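Local coordinates for purine nucleosidase, (IunH-1) (Sulfolobus solfataricus, PDB 3T8J), which is a member of the nucleoside hydrolase family, an alpha/beta protein that holds a sodium ion, at residues A[122-127]-A[174-179]; A[22-27]-A[304-309]; A[198-203]-A[217-222]; A[272-277]-A[289-294]. All blocks are in the same frame, centred on the assembly; numbering follows the deposited sequence. Where two conformers were deposited one is given.

From the N terminus, helix 12-23 ends in the first segment of interaction 2. Its partner lies on helix 297-308, so interaction 2 closes a loop of nearly the whole chain. The other three contacts nest inside that loop, in series and without crossing. Interaction 1 closes first and joins helices 125-133 and 169-177. Interaction 3 follows and pairs helices 197-204 and 209-227. Interaction 4 comes last, between strands 272-275 and 289-295. Two pairs touch. Tyr305 and Leu308 of interaction 2 pack on Ile203 of interaction 3. Phe176 of interaction 1 packs on Ala289 of interaction 4. Interactions 1 and 3 lie on opposite sides of the chain's centre.

Interaction 1 of 4, residues A[122-127]-A[174-179]; sequences SPLTNL and IVFNAG. With NA (sodium ion), chain B.
Leu124 faces Val175 and Phe176 and can be followed outward. Its CB lies 4.2 Å from Val175 CG2. CG stands anti to the carbonyl carbon (chi1 -70°), and from it CD1 runs on to the phenyl ring. CD1 ends 4.2 Å from Phe176 CE1. It comes to the ring edge, near the ring plane, with the leucine side chain roughly perpendicular to that of Phe176. Leu127, almost one helical turn later, approaches Val175 as well. Its CD2 is equally far from both methyls of the valine: Leu127 CD2 lies 4.0 Å from Val175 CG1 and from Val175 CG2. Val175 is therefore covered by both leucines. All four residues are buried.

The contact belongs to the strand-loop-helix units of this alpha/beta fold. Strand 116-120 leads through the loop with Ser122 and Pro123 into helix 125-133, and Leu124 is the N-cap residue of that helix. The same loop reaches the metal. Ser122 OG binds the sodium ion at 2.5 Å, and a water oxygen lies 2.4 Å from the ion. Asp9, Asp14 and the carbonyl O of Ile121 complete the site. Ser122 OG is also hydrogen-bonded to Asp7 O. The Phe176 ring packs on Ile182 and Met184 of strand 182-185. Leu124 also touches Ile165 of helix 163-167.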
loop_
_atom_site.group_PDB
_atom_site.type_symbol
_atom_site.label_atom_id
_atom_site.label_comp_id
_atom_site.label_asym_id
_atom_site.label_seq_id
_atom_site.Cartn_x
_atom_site.Cartn_y
_atom_site.Cartn_z
ATOM N N SER A 122 14.784 12.838 18.318
ATOM C CA SER A 122 14.720 11.377 18.320
ATOM C C SER A 122 13.417 10.889 17.693
ATOM O O SER A 122 12.523 11.711 17.365
ATOM C CB SER A 122 14.820 10.899 19.779
ATOM O OG SER A 122 15.929 11.533 20.443
ATOM N N PRO A 123 13.224 9.571 17.563
ATOM C CA PRO A 123 11.900 9.076 17.149
ATOM C C PRO A 123 10.762 9.645 18.035
ATOM O O PRO A 123 10.969 9.922 19.207
ATOM C CB PRO A 123 12.045 7.559 17.253
ATOM C CG PRO A 123 13.512 7.320 17.029
ATOM C CD PRO A 123 14.163 8.456 17.761
ATOM N N LEU A 124 9.573 9.825 17.463
ATOM C CA LEU A 124 8.538 10.653 18.070
ATOM C C LEU A 124 7.507 9.910 18.957
ATOM O O LEU A 124 6.460 10.443 19.356
ATOM C CB LEU A 124 7.857 11.464 16.956
ATOM C CG LEU A 124 8.724 12.563 16.318
ATOM C CD1 LEU A 124 8.119 13.079 14.982
ATOM C CD2 LEU A 124 8.914 13.757 17.231
ATOM N N THR A 125 7.836 8.677 19.321
ATOM C CA THR A 125 6.915 7.803 20.039
ATOM C C THR A 125 6.387 8.398 21.358
ATOM O O THR A 125 5.205 8.262 21.648
ATOM C CB THR A 125 7.562 6.400 20.256
ATOM O OG1 THR A 125 8.194 5.993 19.035
ATOM C CG2 THR A 125 6.489 5.398 20.658
ATOM N N ASN A 126 7.253 8.999 22.180
ATOM C CA ASN A 126 6.799 9.532 23.475
ATOM C C ASN A 126 5.858 10.713 23.303
ATOM O O ASN A 126 4.872 10.826 24.033
ATOM C CB ASN A 126 7.967 9.956 24.365
ATOM C CG ASN A 126 8.763 8.791 24.877
ATOM O OD1 ASN A 126 8.224 7.722 25.082
ATOM N ND2 ASN A 126 10.062 9.014 25.111
ATOM N N LEU A 127 6.188 11.613 22.362
ATOM C CA LEU A 127 5.306 12.788 22.142
ATOM C C LEU A 127 3.970 12.332 21.590
ATOM O O LEU A 127 2.918 12.905 21.951
ATOM C CB LEU A 127 5.982 13.835 21.255
ATOM C CG LEU A 127 5.205 15.133 21.002
ATOM C CD1 LEU A 127 4.985 15.866 22.310
ATOM C CD2 LEU A 127 5.980 16.021 20.023
ATOM N N ILE A 174 1.154 11.029 13.606
ATOM C CA ILE A 174 0.317 11.591 14.684
ATOM C C ILE A 174 0.789 12.997 15.082
ATOM O O ILE A 174 -0.010 13.935 15.185
ATOM C CB ILE A 174 0.315 10.642 15.916
ATOM C CG1 ILE A 174 -0.469 9.383 15.573
ATOM C CG2 ILE A 174 -0.283 11.340 17.161
ATOM C CD1 ILE A 174 -0.160 8.213 16.573
ATOM N N VAL A 175 2.081 13.192 15.245
ATOM C CA VAL A 175 2.635 14.467 15.685
ATOM C C VAL A 175 2.415 15.560 14.618
ATOM O O VAL A 175 2.025 16.682 14.957
ATOM C CB VAL A 175 4.122 14.297 16.062
ATOM C CG1 VAL A 175 4.847 15.635 16.156
ATOM C CG2 VAL A 175 4.191 13.540 17.392
ATOM N N PHE A 176 2.656 15.206 13.350
ATOM C CA PHE A 176 2.530 16.171 12.256
ATOM C C PHE A 176 1.082 16.515 11.947
ATOM O O PHE A 176 0.860 17.541 11.294
ATOM C CB PHE A 176 3.331 15.726 11.016
ATOM C CG PHE A 176 4.772 16.101 11.071
ATOM C CD1 PHE A 176 5.663 15.365 11.844
ATOM C CD2 PHE A 176 5.268 17.161 10.357
ATOM C CE1 PHE A 176 7.008 15.695 11.908
ATOM C CE2 PHE A 176 6.599 17.515 10.443
ATOM C CZ PHE A 176 7.480 16.755 11.200
ATOM N N ASN A 177 0.122 15.685 12.379
ATOM C CA ASN A 177 -1.312 15.926 12.141
ATOM C C ASN A 177 -2.006 16.595 13.341
ATOM O O ASN A 177 -3.144 17.075 13.213
ATOM C CB ASN A 177 -1.994 14.592 11.816
ATOM C CG ASN A 177 -3.445 14.738 11.443
ATOM O OD1 ASN A 177 -3.784 15.357 10.436
ATOM N ND2 ASN A 177 -4.319 14.155 12.257
ATOM N N ALA A 178 -1.339 16.665 14.491
ATOM C CA ALA A 178 -1.969 17.087 15.761
ATOM C C ALA A 178 -2.271 18.586 15.856
ATOM O O ALA A 178 -3.201 18.983 16.571
ATOM C CB ALA A 178 -1.110 16.672 16.952
ATOM N N GLY A 179 -1.448 19.406 15.210
ATOM C CA GLY A 179 -1.549 20.886 15.277
ATOM C C GLY A 179 -0.499 21.599 16.118
ATOM O O GLY A 179 -0.672 22.747 16.489
HETATM NA NA NA B . 18.113 11.706 19.289
HETATM O O HOH W 1 20.103 11.310 18.095
#

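Interaction 2 of 4, residues A[22-27]-A[304-309]; sequences LKNNID and IYDLLN
The carboxylate of Asp306 is met from above its plane by NZ of Lys23. The bond from Lys23 NZ to Asp306 OD2 is 3.3 Å, with NZ 37° out of the plane, and forms part of a salt bridge. The amide plane of Asn24 is turned 31° from that carboxylate. Lys23 also makes a cation-pi contact with Trp310. The contact ties the C-terminal end of helix 12-23 to the last turn of helix 297-308. Helix 12-23 ends in a Schellman motif, with Asn25 as the C-prime residue. In it Ile26 N bonds to Leu21 O and Asn25 N to Leu22 O.

Asp306 OD2 has a second donor. A water gives it a bond of 2.8 Å, and the same water accepts one of 2.9 Å from Asn24 ND2. Asn24 ND2 is also bonded to Leu20 O, one turn back. The lysine bends twice on its way to the acid, at chi2 and at chi4. Lys23 CE passes 3.6 Å from Asp306 O, a backbone atom. Leu307 packs against the first carbons of the Lys23 side chain, pointing the opposite way: Leu307 CD1 is 3.6 Å from Lys23 CB and 3.9 Å from Lys23 CG.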
loop_
_atom_site.group_PDB
_atom_site.type_symbol
_atom_site.label_atom_id
_atom_site.label_comp_id
_atom_site.label_asym_id
_atom_site.label_seq_id
_atom_site.Cartn_x
_atom_site.Cartn_y
_atom_site.Cartn_z
ATOM N N LEU A 22 22.215 23.410 28.514
ATOM C CA LEU A 22 22.678 23.699 29.887
ATOM C C LEU A 22 23.790 24.742 29.977
ATOM O O LEU A 22 23.762 25.634 30.867
ATOM C CB LEU A 22 23.121 22.412 30.586
ATOM C CG LEU A 22 22.047 21.361 30.836
ATOM C CD1 LEU A 22 22.668 20.137 31.526
ATOM C CD2 LEU A 22 20.898 21.881 31.668
ATOM N N LYS A 23 24.767 24.651 29.079
ATOM C CA LYS A 23 25.872 25.596 29.001
ATOM C C LYS A 23 25.331 27.000 28.869
ATOM O O LYS A 23 25.874 27.934 29.470
ATOM C CB LYS A 23 26.723 25.300 27.761
ATOM C CG LYS A 23 27.730 26.400 27.404
ATOM C CD LYS A 23 28.871 26.349 28.341
ATOM C CE LYS A 23 29.914 27.478 28.115
ATOM N NZ LYS A 23 29.346 28.843 27.898
ATOM N N ASN A 24 24.264 27.118 28.080
ATOM C CA ASN A 24 23.650 28.404 27.739
ATOM C C ASN A 24 22.471 28.870 28.632
ATOM O O ASN A 24 21.717 29.764 28.254
ATOM C CB ASN A 24 23.278 28.413 26.264
ATOM C CG ASN A 24 24.517 28.487 25.360
ATOM O OD1 ASN A 24 25.173 29.539 25.269
ATOM N ND2 ASN A 24 24.871 27.362 24.731
ATOM N N ASN A 25 22.355 28.275 29.812
ATOM C CA ASN A 25 21.372 28.681 30.839
ATOM C C ASN A 25 19.901 28.602 30.385
ATOM O O ASN A 25 19.056 29.410 30.797
ATOM C CB ASN A 25 21.698 30.077 31.396
ATOM C CG ASN A 25 21.048 30.315 32.747
ATOM O OD1 ASN A 25 21.092 29.447 33.606
ATOM N ND2 ASN A 25 20.436 31.491 32.945
ATOM N N ILE A 26 19.591 27.624 29.538
ATOM C CA ILE A 26 18.207 27.244 29.214
ATOM C C ILE A 26 17.741 26.233 30.256
ATOM O O ILE A 26 18.492 25.316 30.589
ATOM C CB ILE A 26 18.099 26.607 27.818
ATOM C CG1 ILE A 26 18.656 27.535 26.743
ATOM C CG2 ILE A 26 16.650 26.152 27.530
ATOM C CD1 ILE A 26 17.863 28.817 26.568
ATOM N N ASP A 27 16.529 26.398 30.783
ATOM C CA ASP A 27 16.016 25.511 31.833
ATOM C C ASP A 27 15.567 24.203 31.202
ATOM O O ASP A 27 14.604 24.165 30.465
ATOM C CB ASP A 27 14.874 26.148 32.598
ATOM C CG ASP A 27 14.366 25.297 33.741
ATOM O OD1 ASP A 27 15.174 24.577 34.389
ATOM O OD2 ASP A 27 13.172 25.441 34.069
ATOM N N ILE A 304 29.522 25.851 19.065
ATOM C CA ILE A 304 30.226 24.617 19.424
ATOM C C ILE A 304 31.563 24.910 20.143
ATOM O O ILE A 304 31.846 24.351 21.208
ATOM C CB ILE A 304 30.465 23.728 18.170
ATOM C CG1 ILE A 304 29.128 23.238 17.576
ATOM C CG2 ILE A 304 31.406 22.565 18.485
ATOM C CD1 ILE A 304 28.310 22.362 18.489
ATOM N N TYR A 305 32.386 25.786 19.584
ATOM C CA TYR A 305 33.652 26.131 20.250
ATOM C C TYR A 305 33.443 26.708 21.661
ATOM O O TYR A 305 34.210 26.418 22.588
ATOM C CB TYR A 305 34.481 27.097 19.395
ATOM C CG TYR A 305 34.968 26.525 18.078
ATOM C CD1 TYR A 305 35.637 25.305 18.024
ATOM C CD2 TYR A 305 34.797 27.228 16.891
ATOM C CE1 TYR A 305 36.095 24.783 16.807
ATOM C CE2 TYR A 305 35.257 26.723 15.682
ATOM C CZ TYR A 305 35.909 25.501 15.650
ATOM O OH TYR A 305 36.373 25.001 14.453
ATOM N N ASP A 306 32.413 27.531 21.805
ATOM C CA ASP A 306 32.037 28.088 23.096
ATOM C C ASP A 306 31.704 26.990 24.118
ATOM O O ASP A 306 32.157 27.035 25.271
ATOM C CB ASP A 306 30.844 29.032 22.901
ATOM C CG ASP A 306 30.314 29.593 24.204
ATOM O OD1 ASP A 306 30.981 30.473 24.807
ATOM O OD2 ASP A 306 29.216 29.158 24.625
ATOM N N LEU A 307 30.924 25.998 23.682
ATOM C CA LEU A 307 30.600 24.859 24.527
ATOM C C LEU A 307 31.858 24.089 24.956
ATOM O O LEU A 307 31.987 23.695 26.112
ATOM C CB LEU A 307 29.632 23.916 23.784
ATOM C CG LEU A 307 29.243 22.629 24.491
ATOM C CD1 LEU A 307 28.490 22.911 25.791
ATOM C CD2 LEU A 307 28.379 21.737 23.598
ATOM N N LEU A 308 32.793 23.890 24.032
ATOM C CA LEU A 308 33.959 23.035 24.315
ATOM C C LEU A 308 34.973 23.712 25.248
ATOM O O LEU A 308 35.838 23.052 25.834
ATOM C CB LEU A 308 34.621 22.577 23.018
ATOM C CG LEU A 308 33.739 21.766 22.073
ATOM C CD1 LEU A 308 34.584 21.231 20.898
ATOM C CD2 LEU A 308 33.043 20.614 22.800
ATOM N N ASN A 309 34.844 25.021 25.392
ATOM C CA ASN A 309 35.626 25.784 26.352
ATOM C C ASN A 309 35.008 25.885 27.762
ATOM O O ASN A 309 35.570 26.538 28.625
ATOM C CB ASN A 309 35.881 27.184 25.789
ATOM C CG ASN A 309 37.042 27.212 24.809
ATOM O OD1 ASN A 309 36.881 27.600 23.652
ATOM N ND2 ASN A 309 38.215 26.778 25.263
HETATM O O HOH W 2 27.502 27.294 23.427
#

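Interaction 3 of 4, residues A[198-203]-A[217-222]; sequences EEWNVI and MYLHYR
NH1 of Arg222, whose guanidinium lies on the Trp200 indole, is gripped by two acceptors, Val195 O and His234 ND1. NH2 of the same group forms a salt bridge with Asp197 OD1. These bonds probably fix the rotation of the guanidinium, which lies flat on the indole. The two planes are only 3° apart, and the centres are 4.1 Å apart. CZ stands over the five-membered ring, which makes a cation-pi contact. Further back, CD of Arg222 lies 3.7 Å from the centroid of the six-membered ring, a CH-pi contact. Trp200 CB in turn sits over the guanidinium, 3.6 Å from Arg222 NH2. The two chains overlap side by side, each pointing back toward the other's helix. Arg222 can span the ring because its chain leaves anti to the backbone N (chi1 -177°) and stays extended from CG to NE.

Helices 197-204 and 209-227 follow each other in the chain. Segments 198-203 and 217-222 run nearly antiparallel, at 157°, with axes 13.0 Å apart at closest approach, so long side chains bridge between them. The far end of the indole is met by Tyr218 CB, 4.1 Å from Trp200 CZ3, and by Leu219 CD1, 4.1 Å from Trp200 CZ2. Tyr218 then turns away from the tryptophan. Its OH is hydrogen-bonded to Asp13 OD1, and its side chain comes within about 10 Å of the bound sodium ion.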
loop_
_atom_site.group_PDB
_atom_site.type_symbol
_atom_site.label_atom_id
_atom_site.label_comp_id
_atom_site.label_asym_id
_atom_site.label_seq_id
_atom_site.Cartn_x
_atom_site.Cartn_y
_atom_site.Cartn_z
ATOM N N GLU A 198 39.875 20.380 9.088
ATOM C CA GLU A 198 40.453 21.588 9.710
ATOM C C GLU A 198 39.839 21.866 11.082
ATOM O O GLU A 198 40.540 22.123 12.071
ATOM C CB GLU A 198 40.266 22.814 8.789
ATOM C CG GLU A 198 40.648 24.195 9.402
ATOM C CD GLU A 198 39.420 25.038 9.840
ATOM O OE1 GLU A 198 38.593 25.371 8.952
ATOM O OE2 GLU A 198 39.291 25.386 11.053
ATOM N N GLU A 199 38.515 21.807 11.135
ATOM C CA GLU A 199 37.777 22.044 12.368
ATOM C C GLU A 199 38.039 20.959 13.411
ATOM O O GLU A 199 38.225 21.258 14.583
ATOM C CB GLU A 199 36.277 22.167 12.057
ATOM C CG GLU A 199 35.962 23.436 11.272
ATOM C CD GLU A 199 34.573 23.480 10.669
ATOM O OE1 GLU A 199 34.004 22.412 10.345
ATOM O OE2 GLU A 199 34.067 24.607 10.492
ATOM N N TRP A 200 38.062 19.708 12.975
ATOM C CA TRP A 200 38.351 18.568 13.846
ATOM C C TRP A 200 39.736 18.695 14.485
ATOM O O TRP A 200 39.878 18.503 15.691
ATOM C CB TRP A 200 38.225 17.282 13.032
ATOM C CG TRP A 200 38.528 15.985 13.722
ATOM C CD1 TRP A 200 39.586 15.162 13.465
ATOM C CD2 TRP A 200 37.743 15.323 14.715
ATOM N NE1 TRP A 200 39.512 14.035 14.247
ATOM C CE2 TRP A 200 38.399 14.117 15.035
ATOM C CE3 TRP A 200 36.561 15.642 15.393
ATOM C CZ2 TRP A 200 37.905 13.227 15.979
ATOM C CZ3 TRP A 200 36.079 14.749 16.342
ATOM C CH2 TRP A 200 36.760 13.558 16.623
ATOM N N ASN A 201 40.739 19.052 13.686
ATOM C CA ASN A 201 42.101 19.266 14.206
ATOM C C ASN A 201 42.157 20.393 15.246
ATOM O O ASN A 201 42.872 20.285 16.259
ATOM C CB ASN A 201 43.092 19.534 13.057
ATOM C CG ASN A 201 43.444 18.269 12.261
ATOM O OD1 ASN A 201 43.214 17.138 12.711
ATOM N ND2 ASN A 201 44.006 18.462 11.068
ATOM N N VAL A 202 41.398 21.468 15.024
ATOM C CA VAL A 202 41.340 22.556 16.010
ATOM C C VAL A 202 40.794 22.027 17.338
ATOM O O VAL A 202 41.336 22.316 18.406
ATOM C CB VAL A 202 40.472 23.747 15.533
ATOM C CG1 VAL A 202 40.138 24.688 16.708
ATOM C CG2 VAL A 202 41.171 24.502 14.410
ATOM N N ILE A 203 39.726 21.242 17.264
ATOM C CA ILE A 203 39.131 20.662 18.460
ATOM C C ILE A 203 40.097 19.708 19.184
ATOM O O ILE A 203 40.192 19.741 20.413
ATOM C CB ILE A 203 37.775 19.963 18.138
ATOM C CG1 ILE A 203 36.757 21.014 17.683
ATOM C CG2 ILE A 203 37.250 19.189 19.345
ATOM C CD1 ILE A 203 35.469 20.445 17.069
ATOM N N MET A 217 33.796 10.965 22.110
ATOM C CA MET A 217 32.412 10.598 21.775
ATOM C C MET A 217 32.134 10.524 20.289
ATOM O O MET A 217 31.213 9.817 19.897
ATOM C CB MET A 217 31.404 11.582 22.410
ATOM C CG MET A 217 31.298 11.511 23.933
ATOM S SD MET A 217 29.834 12.365 24.624
ATOM C CE MET A 217 30.080 14.016 23.965
ATOM N N TYR A 218 32.910 11.263 19.485
ATOM C CA TYR A 218 32.642 11.435 18.043
ATOM C C TYR A 218 33.556 10.633 17.121
ATOM O O TYR A 218 33.256 10.490 15.941
ATOM C CB TYR A 218 32.670 12.935 17.637
ATOM C CG TYR A 218 31.388 13.658 18.017
ATOM C CD1 TYR A 218 31.215 14.156 19.305
ATOM C CD2 TYR A 218 30.333 13.813 17.110
ATOM C CE1 TYR A 218 30.046 14.785 19.690
ATOM C CE2 TYR A 218 29.158 14.450 17.491
ATOM C CZ TYR A 218 29.016 14.927 18.787
ATOM O OH TYR A 218 27.857 15.579 19.206
ATOM N N LEU A 219 34.639 10.067 17.639
ATOM C CA LEU A 219 35.584 9.374 16.767
ATOM C C LEU A 219 34.938 8.263 15.939
ATOM O O LEU A 219 35.162 8.188 14.728
ATOM C CB LEU A 219 36.757 8.804 17.557
ATOM C CG LEU A 219 37.862 8.201 16.683
ATOM C CD1 LEU A 219 38.279 9.164 15.560
ATOM C CD2 LEU A 219 39.035 7.836 17.541
ATOM N N HIS A 220 34.176 7.378 16.582
ATOM C CA HIS A 220 33.555 6.239 15.865
ATOM C C HIS A 220 32.558 6.741 14.824
ATOM O O HIS A 220 32.576 6.288 13.689
ATOM C CB HIS A 220 32.873 5.265 16.859
ATOM C CG HIS A 220 32.182 4.101 16.206
ATOM N ND1 HIS A 220 32.610 2.798 16.340
ATOM C CD2 HIS A 220 31.070 4.049 15.429
ATOM C CE1 HIS A 220 31.816 1.995 15.648
ATOM N NE2 HIS A 220 30.867 2.735 15.091
ATOM N N TYR A 221 31.696 7.678 15.230
ATOM C CA TYR A 221 30.688 8.270 14.350
ATOM C C TYR A 221 31.308 8.971 13.150
ATOM O O TYR A 221 30.811 8.856 12.024
ATOM C CB TYR A 221 29.865 9.273 15.155
ATOM C CG TYR A 221 28.660 9.908 14.486
ATOM C CD1 TYR A 221 27.658 9.132 13.945
ATOM C CD2 TYR A 221 28.484 11.299 14.498
ATOM C CE1 TYR A 221 26.507 9.726 13.394
ATOM C CE2 TYR A 221 27.334 11.885 13.961
ATOM C CZ TYR A 221 26.370 11.089 13.410
ATOM O OH TYR A 221 25.220 11.653 12.872
ATOM N N ARG A 222 32.402 9.690 13.378
ATOM C CA ARG A 222 33.111 10.355 12.289
ATOM C C ARG A 222 33.675 9.360 11.255
ATOM O O ARG A 222 33.532 9.546 10.028
ATOM C CB ARG A 222 34.214 11.239 12.859
ATOM C CG ARG A 222 34.980 12.047 11.827
ATOM C CD ARG A 222 36.057 12.920 12.479
ATOM N NE ARG A 222 36.719 13.788 11.491
ATOM C CZ ARG A 222 36.232 14.956 11.054
ATOM N NH1 ARG A 222 35.079 15.441 11.505
ATOM N NH2 ARG A 222 36.900 15.649 10.142
#

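Interaction 4 of 4, residues A[272-277]-A[289-294]; sequences TLVDRF and AEIVYE
This contact spans the antiparallel end of the main sheet, where strand 251-261 lies between strands 272-275 and 289-295. No hydrogen bond joins the two segments, and their nearest CA atoms, in Val274 and Ile291, are 9.7 Å apart. Side chains meet across the middle strand instead. The ends of Val274 and Ile291 meet head-on. Ile291 CD1 lies 3.9 Å from Val274 CG1 and 4.0 Å from Val274 CG2. Its chain is straight at chi2 (-180°), which carries CD1 out to the valine. Tyr293 lies alongside Val274, pointing the other way, with Tyr293 OH 4.0 Å from Val274 CG1. That hydroxyl also has a weak hydrogen bond with Arg257 NH1 of the middle strand.

Strand 272-275 ends in an Asx turn. Asp275 OD1 accepts from Phe277 N at 2.9 Å, while OD2 is bonded to Ser282 OG and Trp283 N. The backbone O of Asp275 lies over one face of the Phe277 ring.

Arg276 NH1 is bonded to Pro159 O of the third subunit. Strand 272-275 is outermost in the sheet within this chain. Strand 289-295 runs beside strand 182-185 on its other flank, and then leads into helix 297-308.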
loop_
_atom_site.group_PDB
_atom_site.type_symbol
_atom_site.label_atom_id
_atom_site.label_comp_id
_atom_site.label_asym_id
_atom_site.label_seq_id
_atom_site.Cartn_x
_atom_site.Cartn_y
_atom_site.Cartn_z
ATOM N N THR A 272 9.420 11.798 4.349
ATOM C CA THR A 272 8.728 13.101 4.543
ATOM C C THR A 272 8.497 13.712 3.155
ATOM O O THR A 272 9.443 14.157 2.480
ATOM C CB THR A 272 9.568 14.045 5.413
ATOM O OG1 THR A 272 10.885 14.159 4.854
ATOM C CG2 THR A 272 9.671 13.543 6.862
ATOM N N LEU A 273 7.228 13.713 2.729
ATOM C CA LEU A 273 6.811 14.155 1.385
ATOM C C LEU A 273 6.295 15.593 1.508
ATOM O O LEU A 273 5.320 15.814 2.201
ATOM C CB LEU A 273 5.722 13.223 0.870
ATOM C CG LEU A 273 6.139 11.729 0.945
ATOM C CD1 LEU A 273 4.930 10.818 0.890
ATOM C CD2 LEU A 273 7.241 11.362 -0.071
ATOM N N VAL A 274 6.972 16.509 0.821
ATOM C CA VAL A 274 6.755 17.949 1.061
ATOM C C VAL A 274 6.076 18.640 -0.134
ATOM O O VAL A 274 6.615 18.661 -1.247
ATOM C CB VAL A 274 8.068 18.641 1.381
ATOM C CG1 VAL A 274 7.841 20.129 1.640
ATOM C CG2 VAL A 274 8.748 17.997 2.624
ATOM N N ASP A 275 4.873 19.178 0.104
ATOM C CA ASP A 275 4.151 19.994 -0.869
ATOM C C ASP A 275 4.640 21.430 -0.714
ATOM O O ASP A 275 4.491 22.030 0.365
ATOM C CB ASP A 275 2.646 19.848 -0.628
ATOM C CG ASP A 275 1.786 20.467 -1.737
ATOM O OD1 ASP A 275 2.318 21.216 -2.574
ATOM O OD2 ASP A 275 0.587 20.087 -1.807
ATOM N N ARG A 276 5.205 21.972 -1.793
ATOM C CA ARG A 276 5.745 23.329 -1.856
ATOM C C ARG A 276 4.735 24.300 -2.493
ATOM O O ARG A 276 5.046 25.499 -2.682
ATOM C CB ARG A 276 7.049 23.345 -2.675
ATOM C CG ARG A 276 8.066 22.230 -2.353
ATOM C CD ARG A 276 9.211 22.207 -3.380
ATOM N NE ARG A 276 8.696 21.902 -4.709
ATOM C CZ ARG A 276 8.386 20.685 -5.151
ATOM N NH1 ARG A 276 8.606 19.614 -4.402
ATOM N NH2 ARG A 276 7.845 20.573 -6.369
ATOM N N PHE A 277 3.551 23.788 -2.866
ATOM C CA PHE A 277 2.474 24.567 -3.512
ATOM C C PHE A 277 2.865 25.079 -4.912
ATOM O O PHE A 277 2.308 26.074 -5.392
ATOM C CB PHE A 277 2.016 25.732 -2.592
ATOM C CG PHE A 277 1.986 25.374 -1.109
ATOM C CD1 PHE A 277 1.192 24.332 -0.642
ATOM C CD2 PHE A 277 2.761 26.061 -0.191
ATOM C CE1 PHE A 277 1.134 24.006 0.700
ATOM C CE2 PHE A 277 2.715 25.726 1.168
ATOM C CZ PHE A 277 1.899 24.698 1.609
ATOM N N ALA A 289 4.308 22.660 8.935
ATOM C CA ALA A 289 5.671 22.716 9.481
ATOM C C ALA A 289 6.483 23.793 8.828
ATOM O O ALA A 289 6.352 24.031 7.629
ATOM C CB ALA A 289 6.385 21.366 9.320
ATOM N N GLU A 290 7.325 24.448 9.615
ATOM C CA GLU A 290 8.304 25.375 9.099
ATOM C C GLU A 290 9.583 24.587 8.935
ATOM O O GLU A 290 10.092 24.054 9.920
ATOM C CB GLU A 290 8.527 26.520 10.054
ATOM C CG GLU A 290 9.486 27.545 9.562
ATOM C CD GLU A 290 9.658 28.658 10.582
ATOM O OE1 GLU A 290 10.096 28.355 11.731
ATOM O OE2 GLU A 290 9.356 29.805 10.224
ATOM N N ILE A 291 10.089 24.529 7.722
ATOM C CA ILE A 291 11.262 23.705 7.419
ATOM C C ILE A 291 12.491 24.598 7.233
ATOM O O ILE A 291 12.450 25.595 6.519
ATOM C CB ILE A 291 11.027 22.851 6.145
ATOM C CG1 ILE A 291 9.725 22.051 6.272
ATOM C CG2 ILE A 291 12.274 21.996 5.830
ATOM C CD1 ILE A 291 9.399 21.143 5.026
ATOM N N VAL A 292 13.606 24.227 7.878
ATOM C CA VAL A 292 14.875 24.934 7.718
ATOM C C VAL A 292 15.631 24.347 6.530
ATOM O O VAL A 292 15.888 23.139 6.486
ATOM C CB VAL A 292 15.731 24.831 8.998
ATOM C CG1 VAL A 292 17.132 25.429 8.782
ATOM C CG2 VAL A 292 14.993 25.505 10.177
ATOM N N TYR A 293 15.972 25.192 5.559
ATOM C CA TYR A 293 16.654 24.754 4.340
ATOM C C TYR A 293 18.127 25.166 4.274
ATOM O O TYR A 293 18.880 24.582 3.498
ATOM C CB TYR A 293 15.898 25.260 3.091
ATOM C CG TYR A 293 14.677 24.427 2.733
ATOM C CD1 TYR A 293 13.395 24.732 3.203
ATOM C CD2 TYR A 293 14.807 23.297 1.934
ATOM C CE1 TYR A 293 12.288 23.933 2.847
ATOM C CE2 TYR A 293 13.708 22.504 1.584
ATOM C CZ TYR A 293 12.450 22.818 2.064
ATOM O OH TYR A 293 11.377 21.997 1.702
ATOM N N GLU A 294 18.539 26.163 5.063
ATOM C CA GLU A 294 19.931 26.633 5.105
ATOM C C GLU A 294 20.284 27.163 6.508
ATOM O O GLU A 294 19.395 27.640 7.237
ATOM C CB GLU A 294 20.169 27.754 4.066
ATOM C CG GLU A 294 19.872 27.400 2.595
ATOM C CD GLU A 294 20.071 28.582 1.639
ATOM O OE1 GLU A 294 20.919 29.466 1.909
ATOM O OE2 GLU A 294 19.363 28.616 0.609
#